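N-terminal acetyltransferase-like protein (Chaetomium thermophilum, PDB 5NNP) is probably the TPR-repeat auxiliary subunit of an N-terminal acetyltransferase A complex, a helical scaffold for the catalytic subunit that acetylates protein N-termini. Local coordinates at residues Leu453-Leu462 against Phe489-Arg500. Numbering follows the deposited sequence.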
loop_
_atom_site.group_PDB
_atom_site.type_symbol
_atom_site.label_atom_id
_atom_site.label_comp_id
_atom_site.label_asym_id
_atom_site.label_seq_id
_atom_site.Cartn_x
_atom_site.Cartn_y
_atom_site.Cartn_z
ATOM N N LEU A 453 -4.107 24.483 -6.402
ATOM C CA LEU A 453 -3.941 24.418 -4.951
ATOM C C LEU A 453 -2.589 24.990 -4.521
ATOM O O LEU A 453 -2.489 25.662 -3.502
ATOM C CB LEU A 453 -4.084 22.980 -4.448
ATOM C CG LEU A 453 -5.454 22.332 -4.636
ATOM C CD1 LEU A 453 -5.392 20.887 -4.224
ATOM C CD2 LEU A 453 -6.509 23.057 -3.832
ATOM N N ARG A 454 -1.548 24.713 -5.294
ATOM C CA ARG A 454 -0.245 25.313 -5.031
ATOM C C ARG A 454 -0.317 26.838 -5.131
ATOM O O ARG A 454 0.468 27.536 -4.494
ATOM C CB ARG A 454 0.812 24.770 -5.996
ATOM C CG ARG A 454 1.195 23.333 -5.738
ATOM C CD ARG A 454 1.711 23.162 -4.325
ATOM N NE ARG A 454 2.036 21.773 -4.010
ATOM C CZ ARG A 454 3.201 21.187 -4.277
ATOM N NH1 ARG A 454 4.160 21.857 -4.892
ATOM N NH2 ARG A 454 3.404 19.924 -3.932
ATOM N N ASN A 455 -1.261 27.343 -5.924
ATOM C CA ASN A 455 -1.512 28.779 -6.018
ATOM C C ASN A 455 -2.630 29.233 -5.067
ATOM O O ASN A 455 -3.173 30.319 -5.198
ATOM C CB ASN A 455 -1.858 29.161 -7.450
ATOM C CG ASN A 455 -1.809 30.650 -7.685
ATOM O OD1 ASN A 455 -1.002 31.353 -7.095
ATOM N ND2 ASN A 455 -2.664 31.135 -8.561
ATOM N N ASN A 456 -2.948 28.371 -4.112
ATOM C CA ASN A 456 -3.967 28.614 -3.114
ATOM C C ASN A 456 -5.349 28.889 -3.670
ATOM O O ASN A 456 -6.120 29.598 -3.034
ATOM C CB ASN A 456 -3.557 29.765 -2.205
ATOM C CG ASN A 456 -2.412 29.401 -1.294
ATOM O OD1 ASN A 456 -2.018 28.241 -1.217
ATOM N ND2 ASN A 456 -1.870 30.391 -0.591
ATOM N N GLU A 457 -5.685 28.306 -4.823
ATOM C CA GLU A 457 -7.040 28.453 -5.359
ATOM C C GLU A 457 -7.893 27.209 -5.125
ATOM O O GLU A 457 -8.236 26.493 -6.072
ATOM C CB GLU A 457 -7.001 28.762 -6.851
ATOM C CG GLU A 457 -6.447 30.126 -7.205
ATOM C CD GLU A 457 -6.257 30.278 -8.696
ATOM O OE1 GLU A 457 -7.185 30.788 -9.363
ATOM O OE2 GLU A 457 -5.187 29.872 -9.209
ATOM N N ASN A 458 -8.249 26.960 -3.869
ATOM C CA ASN A 458 -8.940 25.720 -3.501
ATOM C C ASN A 458 -10.232 25.493 -4.263
ATOM O O ASN A 458 -10.458 24.431 -4.841
ATOM C CB ASN A 458 -9.234 25.715 -2.001
ATOM C CG ASN A 458 -7.978 25.846 -1.174
ATOM O OD1 ASN A 458 -7.295 26.875 -1.213
ATOM N ND2 ASN A 458 -7.646 24.799 -0.442
ATOM N N GLU A 459 -11.086 26.501 -4.257
ATOM C CA GLU A 459 -12.413 26.362 -4.822
ATOM C C GLU A 459 -12.334 26.113 -6.335
ATOM O O GLU A 459 -13.115 25.326 -6.887
ATOM C CB GLU A 459 -13.254 27.596 -4.478
ATOM C CG GLU A 459 -12.445 28.857 -4.337
ATOM C CD GLU A 459 -12.029 29.157 -2.910
ATOM O OE1 GLU A 459 -10.811 29.232 -2.660
ATOM O OE2 GLU A 459 -12.910 29.357 -2.048
ATOM N N LYS A 460 -11.369 26.755 -6.993
ATOM C CA LYS A 460 -11.101 26.479 -8.399
ATOM C C LYS A 460 -10.581 25.063 -8.589
ATOM O O LYS A 460 -11.077 24.329 -9.452
ATOM C CB LYS A 460 -10.102 27.477 -8.962
ATOM C CG LYS A 460 -9.958 27.490 -10.483
ATOM C CD LYS A 460 -8.927 28.550 -10.847
ATOM C CE LYS A 460 -9.159 29.216 -12.177
ATOM N NZ LYS A 460 -8.327 30.448 -12.181
ATOM N N ALA A 461 -9.587 24.666 -7.788
ATOM C CA ALA A 461 -8.996 23.334 -7.941
ATOM C C ALA A 461 -10.067 22.254 -7.812
ATOM O O ALA A 461 -10.087 21.296 -8.586
ATOM C CB ALA A 461 -7.893 23.108 -6.930
ATOM N N LEU A 462 -10.967 22.430 -6.846
ATOM C CA LEU A 462 -12.054 21.488 -6.617
ATOM C C LEU A 462 -13.003 21.415 -7.825
ATOM O O LEU A 462 -13.578 20.368 -8.113
ATOM C CB LEU A 462 -12.825 21.877 -5.351
ATOM C CG LEU A 462 -13.880 20.897 -4.813
ATOM C CD1 LEU A 462 -13.307 19.507 -4.642
ATOM C CD2 LEU A 462 -14.489 21.376 -3.494
ATOM N N PHE A 489 -5.067 14.618 -2.952
ATOM C CA PHE A 489 -5.851 15.833 -3.054
ATOM C C PHE A 489 -6.222 16.348 -1.671
ATOM O O PHE A 489 -6.128 17.541 -1.410
ATOM C CB PHE A 489 -7.118 15.641 -3.884
ATOM C CG PHE A 489 -7.955 16.877 -3.945
ATOM C CD1 PHE A 489 -7.626 17.905 -4.816
ATOM C CD2 PHE A 489 -9.041 17.043 -3.107
ATOM C CE1 PHE A 489 -8.372 19.046 -4.871
ATOM C CE2 PHE A 489 -9.795 18.208 -3.159
ATOM C CZ PHE A 489 -9.453 19.206 -4.045
ATOM N N LEU A 490 -6.651 15.441 -0.792
ATOM C CA LEU A 490 -7.031 15.821 0.566
ATOM C C LEU A 490 -5.871 16.519 1.278
ATOM O O LEU A 490 -6.067 17.548 1.926
ATOM C CB LEU A 490 -7.495 14.604 1.365
ATOM C CG LEU A 490 -8.835 13.960 0.979
ATOM C CD1 LEU A 490 -9.099 12.705 1.808
ATOM C CD2 LEU A 490 -9.981 14.924 1.127
ATOM N N THR A 491 -4.662 15.981 1.134
ATOM C CA THR A 491 -3.497 16.581 1.785
ATOM C C THR A 491 -3.191 17.961 1.201
ATOM O O THR A 491 -3.026 18.932 1.942
ATOM C CB THR A 491 -2.248 15.694 1.663
ATOM O OG1 THR A 491 -2.555 14.367 2.097
ATOM C CG2 THR A 491 -1.128 16.239 2.523
ATOM N N GLU A 492 -3.117 18.037 -0.128
ATOM C CA GLU A 492 -2.873 19.300 -0.822
ATOM C C GLU A 492 -3.926 20.353 -0.487
ATOM O O GLU A 492 -3.613 21.513 -0.238
ATOM C CB GLU A 492 -2.839 19.066 -2.332
ATOM C CG GLU A 492 -1.555 18.428 -2.825
ATOM C CD GLU A 492 -0.365 19.345 -2.675
ATOM O OE1 GLU A 492 0.770 18.850 -2.676
ATOM O OE2 GLU A 492 -0.558 20.577 -2.570
ATOM N N ASP A 493 -5.186 19.939 -0.486
ATOM C CA ASP A 493 -6.283 20.833 -0.150
ATOM C C ASP A 493 -6.118 21.391 1.261
ATOM O O ASP A 493 -6.391 22.563 1.509
ATOM C CB ASP A 493 -7.622 20.110 -0.275
ATOM C CG ASP A 493 -8.806 21.058 -0.242
ATOM O OD1 ASP A 493 -8.734 22.139 -0.864
ATOM O OD2 ASP A 493 -9.822 20.716 0.399
ATOM N N GLY A 494 -5.674 20.543 2.181
ATOM C CA GLY A 494 -5.483 20.946 3.560
ATOM C C GLY A 494 -4.368 21.961 3.701
ATOM O O GLY A 494 -4.547 23.006 4.328
ATOM N N GLU A 495 -3.217 21.658 3.109
ATOM C CA GLU A 495 -2.066 22.535 3.181
ATOM C C GLU A 495 -2.398 23.903 2.586
ATOM O O GLU A 495 -1.995 24.942 3.124
ATOM C CB GLU A 495 -0.866 21.888 2.483
ATOM C CG GLU A 495 -0.414 20.603 3.170
ATOM C CD GLU A 495 0.781 19.935 2.516
ATOM O OE1 GLU A 495 1.190 20.338 1.409
ATOM O OE2 GLU A 495 1.325 18.996 3.120
ATOM N N ALA A 496 -3.163 23.904 1.500
ATOM C CA ALA A 496 -3.632 25.153 0.894
ATOM C C ALA A 496 -4.527 25.976 1.835
ATOM O O ALA A 496 -4.326 27.183 2.006
ATOM C CB ALA A 496 -4.368 24.854 -0.388
ATOM N N TRP A 497 -5.530 25.322 2.420
ATOM C CA TRP A 497 -6.422 25.966 3.377
ATOM C C TRP A 497 -5.649 26.492 4.583
ATOM O O TRP A 497 -5.965 27.557 5.122
ATOM C CB TRP A 497 -7.518 25.000 3.845
ATOM C CG TRP A 497 -8.655 24.884 2.884
ATOM C CD1 TRP A 497 -9.096 23.750 2.265
ATOM C CD2 TRP A 497 -9.492 25.952 2.412
ATOM N NE1 TRP A 497 -10.158 24.046 1.439
ATOM C CE2 TRP A 497 -10.420 25.387 1.514
ATOM C CE3 TRP A 497 -9.552 27.323 2.669
ATOM C CZ2 TRP A 497 -11.394 26.153 0.868
ATOM C CZ3 TRP A 497 -10.521 28.084 2.023
ATOM C CH2 TRP A 497 -11.426 27.499 1.133
ATOM N N GLN A 498 -4.641 25.738 5.011
ATOM C CA GLN A 498 -3.808 26.168 6.122
ATOM C C GLN A 498 -3.071 27.436 5.734
ATOM O O GLN A 498 -2.996 28.365 6.524
ATOM C CB GLN A 498 -2.826 25.073 6.525
ATOM C CG GLN A 498 -2.031 25.357 7.773
ATOM C CD GLN A 498 -1.294 24.120 8.266
ATOM O OE1 GLN A 498 -1.736 22.983 8.057
ATOM N NE2 GLN A 498 -0.158 24.334 8.909
ATOM N N ARG A 499 -2.560 27.481 4.506
ATOM C CA ARG A 499 -1.843 28.650 4.008
ATOM C C ARG A 499 -2.727 29.887 3.933
ATOM O O ARG A 499 -2.232 31.017 3.951
ATOM C CB ARG A 499 -1.249 28.379 2.624
ATOM C CG ARG A 499 -0.012 27.508 2.629
ATOM C CD ARG A 499 0.716 27.586 1.299
ATOM N NE ARG A 499 -0.052 27.014 0.193
ATOM C CZ ARG A 499 -0.085 25.718 -0.107
ATOM N NH1 ARG A 499 0.600 24.855 0.628
ATOM N NH2 ARG A 499 -0.805 25.286 -1.136
ATOM N N ARG A 500 -4.032 29.675 3.826
ATOM C CA ARG A 500 -4.965 30.787 3.723
ATOM C C ARG A 500 -5.460 31.196 5.096
ATOM O O ARG A 500 -6.201 32.173 5.243
ATOM C CB ARG A 500 -6.136 30.418 2.822
ATOM C CG ARG A 500 -5.734 30.206 1.391
ATOM C CD ARG A 500 -6.845 29.540 0.606
ATOM N NE ARG A 500 -8.053 30.356 0.543
ATOM C CZ ARG A 500 -9.039 30.148 -0.323
ATOM N NH1 ARG A 500 -8.949 29.155 -1.197
ATOM N NH2 ARG A 500 -10.110 30.927 -0.325
HETATM O O HOH W 1 -10.991 22.595 -2.665
#
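Helix 442-454 ends in a Schellman motif with N456 at C-prime (positive phi, 58°), and the turn to helix 458-465 packs against helix 487-499. R499 and R500, at the end of 489-500, donate to oxygens of the turn. R499 NE gives N456 OD1 a bond of 2.7 Å in the carbonyl plane, on a lone pair, with amide and guanidinium planes nearly coplanar. Its NH2 donates to L453 O (2.9 Å), which also takes N456 N of the Schellman turn; the two donors come from opposite faces of the carbonyl plane. R500 bends at chi3 (63°), bringing NH1 to N458 OD1 (2.8 Å), while W497 CZ3 lies over the guanidinium centre; its salt bridge with E459 is modelled doubtfully short. N458 uses both amide ends: ND2 sits over one face of the W497 indole and donates to D493 OD1 (2.9 Å), while a water donates to D493 OD1 and, weakly, to N458 O. D493 OD2 is held by R509. At the other end of the contact from R500, R454 grips E492 side-on, NE to OE2 at 3.2 Å and NH2 to OE1 at 3.1 Å; R558 also pairs with E492. The apolar part of the contact is L453 CD1 against F489 CE1 (3.6 Å), and L462 CD1 meets the same ring. The helical segments 458-462 and 489-499 run antiparallel (160°, axes 10.9 Å apart), the antiparallel helix packing of a TPR-like alpha solenoid.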